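2-oxoglutarate carboxylase small subunit (PDB 7KCT) is a biotin-carboxylase-type subunit whose ATP-grasp domain binds adenosine-5'-diphosphate, with a second adenosine-5'-diphosphate and a bicarbonate ion bound as well. Local coordinates at residues I118-D123 / K128-R133; G135-P140 / G264-K269; G144-V149 / V163-S168; I217-L222 / G290-I295. One frame throughout, in Å; residues are numbered along the deposited sequence.

Contact 1: residues I118-D123 / K128-R133; sequences IELMGD and KEVMKR
Leu120 and Val130 meet tip to tip across two consecutive helices joined by a short turn: helix 115-120 ends, the chain turns through Met121, Gly122 and Asp123, and helix 124-133 begins. The register is loose, with the CA atoms of Met121 and Val130 8.5 Å apart, so only side chains bridge the gap. In Leu120 the CG branch point lies opposite the backbone N (chi1 175°), and CD1 comes to 4.2 Å from Val130 CG2. This is an apolar touch at a partly exposed edge, and Val130 also leans on Ile274. The carbonyl O of Leu120 serves a different purpose, accepting a hydrogen bond from Arg126 NE and thereby tying the end of the first helix to the start of the second.

Met121, the first residue to leave helical geometry, takes the inner layer. Its chain folds at both middle torsions (chi2 -58°, chi3 -79°), which carries the terminal methyl CE to 4.2 Å from Met131 SD. Met131 is folded at the same two torsions, and the two side chains cross at about a right angle, the methyl of one against the sulfur of the other. Both residues are buried, and Met131 continues the apolar layer onto Val136.

After Gly122 the segment closes with Asp123, a residue of the bicarbonate pocket. In its carboxylate, OD2 forms a salt bridge with Arg202 NH1 and a hydrogen bond with Ser168 OG, whereas OD1 accepts the backbone N of Arg126 and so caps the first turn of helix 124-133 from the N-cap position.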
# COMPACT_ATOMS: atom_id res chain seq x y z
N ILE A 118 31.15 -5.33 11.22
CA ILE A 118 31.20 -4.76 9.88
C ILE A 118 32.58 -5.01 9.26
O ILE A 118 32.71 -5.47 8.12
CB ILE A 118 30.87 -3.26 9.94
CG1 ILE A 118 29.40 -3.06 10.34
CG2 ILE A 118 31.17 -2.62 8.62
CD1 ILE A 118 28.98 -1.62 10.46
N GLU A 119 33.63 -4.71 10.03
CA GLU A 119 34.98 -4.92 9.53
C GLU A 119 35.28 -6.40 9.31
O GLU A 119 35.97 -6.78 8.36
CB GLU A 119 35.96 -4.34 10.53
CG GLU A 119 37.30 -3.92 10.03
CD GLU A 119 37.97 -3.17 11.16
OE1 GLU A 119 38.17 -3.81 12.21
OE2 GLU A 119 38.21 -1.95 11.03
N LEU A 120 34.84 -7.25 10.21
CA LEU A 120 35.08 -8.68 10.06
C LEU A 120 34.46 -9.22 8.76
O LEU A 120 35.11 -9.98 8.03
CB LEU A 120 34.51 -9.41 11.25
CG LEU A 120 34.57 -10.93 11.22
CD1 LEU A 120 36.00 -11.45 11.38
CD2 LEU A 120 33.62 -11.56 12.25
N MET A 121 33.18 -8.94 8.52
CA MET A 121 32.45 -9.48 7.39
C MET A 121 32.59 -8.65 6.15
O MET A 121 31.89 -8.93 5.18
CB MET A 121 30.98 -9.63 7.75
CG MET A 121 30.90 -10.44 8.97
SD MET A 121 31.67 -12.13 8.86
CE MET A 121 30.46 -13.22 7.98
N GLY A 122 33.52 -7.72 6.14
CA GLY A 122 33.73 -6.83 5.01
C GLY A 122 34.57 -7.39 3.91
O GLY A 122 34.71 -6.77 2.86
N ASP A 123 35.13 -8.57 4.12
CA ASP A 123 35.92 -9.25 3.12
C ASP A 123 35.26 -10.59 2.90
O ASP A 123 35.00 -11.31 3.86
CB ASP A 123 37.36 -9.38 3.59
CG ASP A 123 38.19 -10.24 2.69
OD1 ASP A 123 38.17 -11.48 2.89
OD2 ASP A 123 38.85 -9.70 1.77
N LYS A 128 33.52 -16.18 4.40
CA LYS A 128 33.29 -17.62 4.19
C LYS A 128 33.98 -18.47 5.25
O LYS A 128 33.41 -19.45 5.76
CB LYS A 128 33.81 -18.03 2.81
CG LYS A 128 33.10 -17.45 1.61
CD LYS A 128 33.83 -17.81 0.32
CE LYS A 128 33.42 -19.18 -0.20
NZ LYS A 128 34.20 -19.49 -1.44
N GLU A 129 35.24 -18.18 5.53
CA GLU A 129 35.94 -18.96 6.56
C GLU A 129 35.22 -18.88 7.90
O GLU A 129 35.03 -19.91 8.57
CB GLU A 129 37.40 -18.48 6.68
N VAL A 130 34.78 -17.68 8.31
CA VAL A 130 34.04 -17.56 9.56
C VAL A 130 32.79 -18.42 9.50
O VAL A 130 32.45 -19.12 10.47
CB VAL A 130 33.67 -16.09 9.84
CG1 VAL A 130 32.78 -16.04 11.02
CG2 VAL A 130 34.93 -15.26 10.09
N MET A 131 32.03 -18.35 8.37
CA MET A 131 30.78 -19.12 8.29
C MET A 131 31.09 -20.61 8.30
O MET A 131 30.35 -21.39 8.90
CB MET A 131 29.95 -18.77 7.04
CG MET A 131 29.51 -17.30 7.09
SD MET A 131 28.61 -16.93 8.64
CE MET A 131 26.92 -17.32 8.42
N LYS A 132 32.14 -21.02 7.58
CA LYS A 132 32.57 -22.43 7.56
C LYS A 132 32.82 -22.95 8.97
O LYS A 132 32.24 -23.96 9.39
CB LYS A 132 33.84 -22.55 6.70
CG LYS A 132 34.22 -23.97 6.19
CD LYS A 132 35.43 -23.85 5.21
CE LYS A 132 35.72 -25.12 4.42
NZ LYS A 132 36.94 -25.00 3.55
N ARG A 133 33.66 -22.25 9.74
CA ARG A 133 33.92 -22.68 11.10
C ARG A 133 32.67 -22.70 11.96
O ARG A 133 32.65 -23.40 12.97
CB ARG A 133 34.98 -21.80 11.75
CG ARG A 133 36.42 -22.22 11.47
CD ARG A 133 37.48 -21.44 12.29
NE ARG A 133 37.98 -20.30 11.53
CZ ARG A 133 37.75 -19.02 11.84
NH1 ARG A 133 37.05 -18.70 12.92
NH2 ARG A 133 38.23 -18.07 11.06

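Contact 2: residues G135-P140 / G264-K269; sequences GVPTVP and GSLVVK
Leu266 supplies most of the surface that helix 257-273 offers to residues 135-140, and the better-buried part of the contact is at Val136, with Pro137 beside it. Val136 is buried. Its CG2 methyl lies 4.0 Å from the carbonyl O of Leu266, so the valine rests on helix backbone, while Phe284, Phe294 and Met131 touch it from other directions. On Leu266 itself, chi2 of -160° stretches CD1 away from its own CA and toward the incoming chain. That methyl sits 4.2 Å from Pro137 CD, the leucine crossing the proline at about a right angle, and 4.0 Å from the carbonyl O of Gly135.

The incoming chain has this course because helix 124-133 ends in a Schellman motif at Gly135, whose positive phi (103°) suits glycine. Val136 N reaches back to Met131 O, after which the chain runs extended beside the four-stranded antiparallel sheet of the ATP-grasp domain. Helix 257-273 packs on that same sheet, Val267 resting on Met282 and Phe284.

Toward solvent the contact thins quickly. Gly135 is exposed and offers only backbone to the leucine. Lys269, although its CB points at the loop, comes no nearer than 5.8 Å, from its CE to Gly135 N, and its NZ makes a long, weak ion pair with Glu273 OE2. No hydrogen bond joins residues 264-269 to residues 135-140.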
# COMPACT_ATOMS: atom_id res chain seq x y z
N GLY A 135 29.69 -23.77 10.98
CA GLY A 135 28.78 -24.80 10.53
C GLY A 135 28.02 -24.52 9.24
O GLY A 135 27.25 -25.38 8.82
N VAL A 136 28.23 -23.38 8.58
CA VAL A 136 27.43 -23.04 7.40
C VAL A 136 28.10 -23.61 6.16
O VAL A 136 29.30 -23.40 5.97
CB VAL A 136 27.26 -21.51 7.27
CG1 VAL A 136 26.34 -21.17 6.12
CG2 VAL A 136 26.73 -20.91 8.55
N PRO A 137 27.39 -24.33 5.28
CA PRO A 137 28.03 -24.80 4.04
C PRO A 137 28.46 -23.63 3.19
O PRO A 137 27.82 -22.57 3.18
CB PRO A 137 26.95 -25.65 3.36
CG PRO A 137 25.62 -25.18 4.01
CD PRO A 137 25.99 -24.79 5.41
N THR A 138 29.60 -23.77 2.54
CA THR A 138 30.15 -22.69 1.74
C THR A 138 30.47 -23.24 0.37
O THR A 138 30.56 -24.45 0.18
CB THR A 138 31.41 -22.04 2.34
OG1 THR A 138 32.43 -23.01 2.59
CG2 THR A 138 31.10 -21.25 3.63
N VAL A 139 30.63 -22.32 -0.57
CA VAL A 139 31.00 -22.70 -1.93
C VAL A 139 32.47 -23.14 -1.93
O VAL A 139 33.34 -22.37 -1.51
CB VAL A 139 30.80 -21.53 -2.90
CG1 VAL A 139 31.07 -22.00 -4.33
CG2 VAL A 139 29.41 -20.93 -2.82
N PRO A 140 32.79 -24.32 -2.47
CA PRO A 140 34.20 -24.72 -2.57
C PRO A 140 35.02 -23.69 -3.34
O PRO A 140 34.53 -23.06 -4.28
CB PRO A 140 34.13 -26.06 -3.31
CG PRO A 140 32.74 -26.60 -3.00
CD PRO A 140 31.86 -25.37 -2.94
N GLY A 264 17.60 -21.63 8.27
CA GLY A 264 17.41 -20.46 9.12
C GLY A 264 18.04 -20.61 10.49
O GLY A 264 18.59 -19.63 11.03
N SER A 265 18.03 -21.82 11.05
CA SER A 265 18.67 -22.07 12.34
C SER A 265 20.17 -21.89 12.24
O SER A 265 20.80 -21.34 13.15
CB SER A 265 18.31 -23.46 12.87
OG SER A 265 17.00 -23.44 13.43
N LEU A 266 20.76 -22.34 11.12
CA LEU A 266 22.20 -22.23 10.88
C LEU A 266 22.65 -20.78 10.80
O LEU A 266 23.76 -20.43 11.24
CB LEU A 266 22.57 -22.94 9.58
CG LEU A 266 22.46 -24.46 9.73
CD1 LEU A 266 23.29 -25.10 8.61
CD2 LEU A 266 22.79 -25.10 11.08
N VAL A 267 21.86 -19.93 10.13
CA VAL A 267 22.27 -18.54 10.02
C VAL A 267 22.14 -17.85 11.37
O VAL A 267 23.00 -17.04 11.74
CB VAL A 267 21.47 -17.78 8.94
CG1 VAL A 267 21.73 -18.37 7.59
CG2 VAL A 267 20.03 -17.77 9.25
N VAL A 268 21.10 -18.16 12.13
CA VAL A 268 20.98 -17.58 13.47
C VAL A 268 22.21 -17.95 14.30
O VAL A 268 22.94 -17.07 14.80
CB VAL A 268 19.68 -18.06 14.15
CG1 VAL A 268 19.68 -17.73 15.67
CG2 VAL A 268 18.50 -17.40 13.53
N LYS A 269 22.52 -19.26 14.36
CA LYS A 269 23.69 -19.73 15.11
C LYS A 269 24.95 -18.99 14.72
O LYS A 269 25.75 -18.60 15.57
CB LYS A 269 23.89 -21.24 14.89
CG LYS A 269 25.06 -21.87 15.69
CD LYS A 269 25.26 -23.36 15.37
CE LYS A 269 26.59 -23.86 15.93
NZ LYS A 269 26.75 -23.49 17.38

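Contact 3: residues G144-V149 / V163-S168; sequences GILKDV and VLLKAS. With ADP (adenosine-5'-diphosphate), chain C.
Leu146 and Leu165 cross at about a right angle and meet through different branches. Leu146 uses CD1, the methyl that its chi2 of 163° extends farthest from the backbone, whereas Leu165 turns its side branch, CD2, to receive it at 4.0 Å. One methyl against another makes this a small but buried contact. It lays the irregular chain ahead of helix 149-159 over the side of strand 163-167 that also faces helix 182-200, where Leu185 and Asn188 cover Leu165. Leu146 is further placed by a backbone hydrogen bond with Leu205 and by packing on Leu207, both of the neighbouring strand 205-209.

A second touch lies at the end of the strand. Ile145 brings CG1 to 4.2 Å from Ser168 OG, a van der Waals approach only, since the hydroxyl is engaged by Asp123 OD2 and by the backbone N of Ala125. Ile145 also packs on Arg202, close to the bicarbonate ion.

Residues 164 and 166 project from the opposite side of the strand, which belongs to the three-stranded antiparallel sheet of the ATP-grasp domain and forms a wall of the nucleotide pocket. Leu164 CD2 lies over the adenine face, 3.3 Å from C5 of adenosine-5'-diphosphate. Lys166, bent at chi3 (73°), sends NZ to N7 at 2.9 Å and to O2A at 2.7 Å, and the same atom forms a salt bridge with Glu208 OE2. One ammonium thus spans base and alpha-phosphate and would fix their relative placement, while the Leu146-Leu165 packing, apolar and nondirectional, lies on the side of the strand away from the nucleotide.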
# COMPACT_ATOMS: atom_id res chain seq x y z
N GLY A 144 40.74 -18.57 1.29
CA GLY A 144 41.23 -17.22 1.35
C GLY A 144 41.52 -16.60 -0.01
O GLY A 144 41.25 -17.14 -1.09
N ILE A 145 42.08 -15.39 0.08
CA ILE A 145 42.43 -14.63 -1.10
C ILE A 145 43.51 -15.34 -1.89
O ILE A 145 44.25 -16.19 -1.38
CB ILE A 145 42.89 -13.24 -0.63
CG1 ILE A 145 41.70 -12.48 -0.06
CG2 ILE A 145 43.53 -12.48 -1.76
CD1 ILE A 145 42.09 -11.32 0.84
N LEU A 146 43.61 -14.98 -3.17
CA LEU A 146 44.62 -15.54 -4.07
C LEU A 146 45.88 -14.67 -4.05
O LEU A 146 45.80 -13.45 -4.18
CB LEU A 146 44.07 -15.63 -5.50
CG LEU A 146 42.80 -16.44 -5.77
CD1 LEU A 146 42.23 -16.05 -7.15
CD2 LEU A 146 43.09 -17.94 -5.72
N LYS A 147 47.04 -15.32 -3.92
CA LYS A 147 48.32 -14.61 -3.86
C LYS A 147 48.72 -14.06 -5.22
O LYS A 147 49.35 -12.99 -5.29
CB LYS A 147 49.42 -15.53 -3.28
N ASP A 148 48.39 -14.75 -6.31
CA ASP A 148 48.77 -14.34 -7.65
C ASP A 148 47.99 -15.20 -8.63
O ASP A 148 47.33 -16.16 -8.23
CB ASP A 148 50.29 -14.61 -7.82
CG ASP A 148 50.62 -16.11 -7.60
OD1 ASP A 148 49.70 -16.88 -7.24
OD2 ASP A 148 51.77 -16.57 -7.73
N VAL A 149 48.12 -14.86 -9.93
CA VAL A 149 47.47 -15.61 -10.99
C VAL A 149 47.94 -17.04 -10.95
O VAL A 149 47.17 -17.99 -11.14
CB VAL A 149 47.80 -15.02 -12.38
N VAL A 163 34.87 -21.98 -12.93
CA VAL A 163 35.09 -21.29 -11.67
C VAL A 163 34.75 -19.82 -11.86
O VAL A 163 34.59 -19.33 -12.99
CB VAL A 163 36.54 -21.41 -11.15
CG1 VAL A 163 36.93 -22.85 -10.99
CG2 VAL A 163 37.51 -20.66 -12.05
N LEU A 164 34.67 -19.10 -10.74
CA LEU A 164 34.30 -17.69 -10.68
C LEU A 164 35.37 -16.93 -9.89
O LEU A 164 35.69 -17.30 -8.76
CB LEU A 164 32.95 -17.53 -10.00
CG LEU A 164 32.20 -16.22 -10.10
CD1 LEU A 164 31.87 -15.96 -11.54
CD2 LEU A 164 30.98 -16.36 -9.31
N LEU A 165 35.92 -15.88 -10.49
CA LEU A 165 36.70 -14.91 -9.74
C LEU A 165 35.77 -13.83 -9.15
O LEU A 165 34.79 -13.41 -9.78
CB LEU A 165 37.75 -14.28 -10.64
CG LEU A 165 38.76 -15.20 -11.30
CD1 LEU A 165 39.51 -14.39 -12.33
CD2 LEU A 165 39.67 -15.77 -10.22
N LYS A 166 36.06 -13.42 -7.92
CA LYS A 166 35.29 -12.38 -7.25
C LYS A 166 36.23 -11.45 -6.48
O LYS A 166 37.20 -11.91 -5.87
CB LYS A 166 34.30 -12.98 -6.27
CG LYS A 166 33.43 -14.05 -6.89
CD LYS A 166 32.56 -14.83 -5.91
CE LYS A 166 31.41 -14.02 -5.38
NZ LYS A 166 30.38 -14.86 -4.67
N ALA A 167 35.92 -10.15 -6.50
CA ALA A 167 36.59 -9.19 -5.63
C ALA A 167 36.22 -9.48 -4.19
O ALA A 167 35.04 -9.50 -3.84
CB ALA A 167 36.19 -7.77 -6.02
N SER A 168 37.23 -9.70 -3.33
CA SER A 168 36.91 -10.00 -1.93
C SER A 168 36.36 -8.77 -1.22
O SER A 168 35.64 -8.89 -0.22
CB SER A 168 38.13 -10.55 -1.19
OG SER A 168 37.69 -11.31 -0.06
PB ADP C . 28.00 -8.70 -4.69
O1B ADP C . 28.42 -7.78 -5.78
O2B ADP C . 26.59 -9.10 -4.33
O3B ADP C . 28.89 -8.65 -3.46
PA ADP C . 27.92 -11.51 -4.56
O1A ADP C . 26.66 -11.63 -3.78
O2A ADP C . 29.03 -12.51 -4.26
O3A ADP C . 28.62 -10.31 -5.29
O5' ADP C . 27.29 -12.48 -6.04
C5' ADP C . 26.81 -11.63 -7.15
C4' ADP C . 25.88 -12.51 -7.88
O4' ADP C . 26.76 -13.32 -8.70
C3' ADP C . 25.12 -13.42 -6.99
O3' ADP C . 23.81 -12.90 -6.74
C2' ADP C . 24.95 -14.59 -7.96
O2' ADP C . 23.99 -14.27 -9.04
C1' ADP C . 26.27 -14.66 -8.67
N9 ADP C . 27.22 -15.56 -7.97
C8 ADP C . 28.04 -15.30 -6.86
N7 ADP C . 28.79 -16.39 -6.55
C5 ADP C . 28.41 -17.37 -7.47
C6 ADP C . 28.82 -18.72 -7.66
N6 ADP C . 29.76 -19.26 -6.83
N1 ADP C . 28.27 -19.49 -8.63
C2 ADP C . 27.36 -18.85 -9.41
N3 ADP C . 26.89 -17.60 -9.35
C4 ADP C . 27.44 -16.87 -8.35

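Contact 4: residues I217-L222 / G290-I295; sequences IEFQVL and GNLYFI. With ADP (adenosine-5'-diphosphate), chain C.
A chi2 of 41° at Leu292 puts CD1 aside and extends CD2 away from its CA, and a chi1 of -84° at Phe219 swings the ring out to meet that methyl. Ile217 presents CG2, the methyl opposite its backbone N, to the same atom. The setting is the four-stranded antiparallel sheet of the ATP-grasp domain, in which strands 215-223 and 292-298 both border strand 278-286, so the contact reaches over an intervening strand and no backbone bond joins the two segments directly.

Leu292 CD2 is the shared point, 4.1 Å from Ile217 CG2 and also 4.1 Å from Phe219 CE1. It approaches the phenyl ring at its edge, near the ring plane, and the leucine crosses both partners at about a right angle. Phe284 and Ala286 of the middle strand touch Leu292 as well, making an apolar layer on one face of the sheet. The strand start is held by Leu292 N, hydrogen-bonded to Tyr263 OH.

Glu218, between the two apolar residues, goes to the other face and forms salt bridges with Arg235 NE and Lys245 NZ. Farther along, Gln220 folds over its own strand: NE2 donates to Val221 O at 3.0 Å, with the donor 39° out of the carbonyl plane. On strand 292-298, Ile295 borders the nucleotide, its CD1 lying 3.6 Å from O1A of adenosine-5'-diphosphate.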
# COMPACT_ATOMS: atom_id res chain seq x y z
N ILE A 217 19.42 -17.22 -3.10
CA ILE A 217 18.53 -17.36 -1.95
C ILE A 217 19.19 -16.65 -0.77
O ILE A 217 20.37 -16.89 -0.48
CB ILE A 217 18.27 -18.85 -1.62
CG1 ILE A 217 17.67 -19.60 -2.82
CG2 ILE A 217 17.44 -18.97 -0.41
CD1 ILE A 217 16.38 -19.13 -3.28
N GLU A 218 18.45 -15.77 -0.09
CA GLU A 218 19.08 -15.00 0.98
C GLU A 218 18.18 -14.96 2.20
O GLU A 218 16.95 -14.93 2.08
CB GLU A 218 19.42 -13.57 0.51
CG GLU A 218 18.20 -12.76 0.21
CD GLU A 218 18.54 -11.40 -0.32
OE1 GLU A 218 19.70 -11.21 -0.74
OE2 GLU A 218 17.63 -10.53 -0.35
N PHE A 219 18.80 -15.05 3.38
CA PHE A 219 18.10 -15.11 4.65
C PHE A 219 18.27 -13.79 5.42
O PHE A 219 19.38 -13.30 5.58
CB PHE A 219 18.61 -16.25 5.55
CG PHE A 219 17.99 -17.57 5.26
CD1 PHE A 219 18.45 -18.35 4.23
CD2 PHE A 219 16.93 -18.01 6.00
CE1 PHE A 219 17.86 -19.56 3.95
CE2 PHE A 219 16.34 -19.24 5.70
CZ PHE A 219 16.82 -19.99 4.67
N GLN A 220 17.17 -13.31 5.95
CA GLN A 220 17.11 -12.08 6.71
C GLN A 220 17.27 -12.41 8.19
O GLN A 220 16.54 -13.27 8.71
CB GLN A 220 15.75 -11.42 6.47
CG GLN A 220 15.49 -10.16 7.24
CD GLN A 220 16.34 -9.01 6.77
OE1 GLN A 220 16.18 -8.52 5.64
NE2 GLN A 220 17.26 -8.57 7.63
N VAL A 221 18.23 -11.77 8.84
CA VAL A 221 18.33 -11.91 10.30
C VAL A 221 18.08 -10.56 10.94
O VAL A 221 18.30 -9.51 10.33
CB VAL A 221 19.67 -12.51 10.77
CG1 VAL A 221 19.98 -13.84 10.06
CG2 VAL A 221 20.80 -11.53 10.58
N LEU A 222 17.60 -10.60 12.19
CA LEU A 222 17.34 -9.43 13.03
C LEU A 222 17.71 -9.80 14.47
O LEU A 222 17.18 -10.78 14.99
CB LEU A 222 15.87 -9.03 12.92
CG LEU A 222 15.44 -7.73 13.59
CD1 LEU A 222 16.10 -6.56 12.93
CD2 LEU A 222 13.92 -7.56 13.52
N GLY A 290 19.10 -28.49 -5.13
CA GLY A 290 18.41 -27.83 -4.02
C GLY A 290 19.24 -27.49 -2.79
O GLY A 290 18.66 -27.13 -1.76
N ASN A 291 20.56 -27.57 -2.87
CA ASN A 291 21.45 -27.34 -1.73
C ASN A 291 22.00 -25.92 -1.73
O ASN A 291 22.41 -25.41 -2.78
CB ASN A 291 22.62 -28.33 -1.76
CG ASN A 291 22.18 -29.80 -1.68
OD1 ASN A 291 21.50 -30.20 -0.74
ND2 ASN A 291 22.49 -30.57 -2.71
N LEU A 292 22.07 -25.32 -0.54
CA LEU A 292 22.54 -23.95 -0.38
C LEU A 292 24.00 -23.87 0.08
O LEU A 292 24.43 -24.63 0.95
CB LEU A 292 21.64 -23.22 0.63
CG LEU A 292 20.38 -22.54 0.08
CD1 LEU A 292 19.72 -23.39 -0.95
CD2 LEU A 292 19.41 -22.21 1.23
N TYR A 293 24.73 -22.93 -0.50
CA TYR A 293 26.10 -22.59 -0.13
C TYR A 293 26.24 -21.09 0.08
O TYR A 293 25.87 -20.28 -0.79
CB TYR A 293 27.07 -23.03 -1.22
CG TYR A 293 26.89 -24.47 -1.62
CD1 TYR A 293 25.91 -24.84 -2.56
CD2 TYR A 293 27.68 -25.48 -1.08
CE1 TYR A 293 25.73 -26.18 -2.96
CE2 TYR A 293 27.53 -26.83 -1.48
CZ TYR A 293 26.55 -27.17 -2.40
OH TYR A 293 26.39 -28.49 -2.77
N PHE A 294 26.84 -20.73 1.21
CA PHE A 294 26.96 -19.34 1.60
C PHE A 294 27.95 -18.66 0.69
O PHE A 294 28.97 -19.25 0.32
CB PHE A 294 27.40 -19.23 3.05
CG PHE A 294 27.87 -17.85 3.46
CD1 PHE A 294 29.16 -17.44 3.23
CD2 PHE A 294 26.99 -16.98 4.10
CE1 PHE A 294 29.59 -16.17 3.65
CE2 PHE A 294 27.40 -15.71 4.54
CZ PHE A 294 28.70 -15.30 4.30
N ILE A 295 27.62 -17.44 0.30
CA ILE A 295 28.58 -16.68 -0.48
C ILE A 295 28.96 -15.32 0.12
O ILE A 295 30.06 -14.81 -0.17
CB ILE A 295 28.08 -16.47 -1.92
CG1 ILE A 295 26.68 -15.81 -1.93
CG2 ILE A 295 28.11 -17.84 -2.70
CD1 ILE A 295 26.26 -15.19 -3.32
PB ADP C . 28.00 -8.70 -4.69
O1B ADP C . 28.42 -7.78 -5.78
O2B ADP C . 26.59 -9.10 -4.33
O3B ADP C . 28.89 -8.65 -3.46
PA ADP C . 27.92 -11.51 -4.56
O1A ADP C . 26.66 -11.63 -3.78
O2A ADP C . 29.03 -12.51 -4.26
O3A ADP C . 28.62 -10.31 -5.29
O5' ADP C . 27.29 -12.48 -6.04
C5' ADP C . 26.81 -11.63 -7.15
C4' ADP C . 25.88 -12.51 -7.88
O4' ADP C . 26.76 -13.32 -8.70
C3' ADP C . 25.12 -13.42 -6.99
O3' ADP C . 23.81 -12.90 -6.74
C2' ADP C . 24.95 -14.59 -7.96
O2' ADP C . 23.99 -14.27 -9.04
C1' ADP C . 26.27 -14.66 -8.67
N9 ADP C . 27.22 -15.56 -7.97
C8 ADP C . 28.04 -15.30 -6.86
N7 ADP C . 28.79 -16.39 -6.55
C5 ADP C . 28.41 -17.37 -7.47
C6 ADP C . 28.82 -18.72 -7.66
N6 ADP C . 29.76 -19.26 -6.83
N1 ADP C . 28.27 -19.49 -8.63
C2 ADP C . 27.36 -18.85 -9.41
N3 ADP C . 26.89 -17.60 -9.35
C4 ADP C . 27.44 -16.87 -8.35

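How the contacts relate
Contacts 2 and 4 are the closest pair, with centres about 8 Å apart, and their segments alternate along the chain; Pro137 O probably accepts a hydrogen bond from Phe294 N at 2.9 Å. Contact 1 meets contact 4 where Met131 CG touches Phe294 CZ at 3.5 Å, and contact 3 at the bicarbonate pocket, where Asp123 OD2 and Ser168 OG, 2.7 Å apart, probably form a hydrogen bond. Lys128 NZ, 3.0 Å from Val139 O, probably bonds contact 1 to contact 2. Contacts 3 and 4 are centred about 22 Å apart yet border the same adenosine-5'-diphosphate, Lys166 NZ and Ile295 CB approaching to 3.9 Å. Val139, which also touches the nucleotide, brings the loop of contact 2 to this pocket.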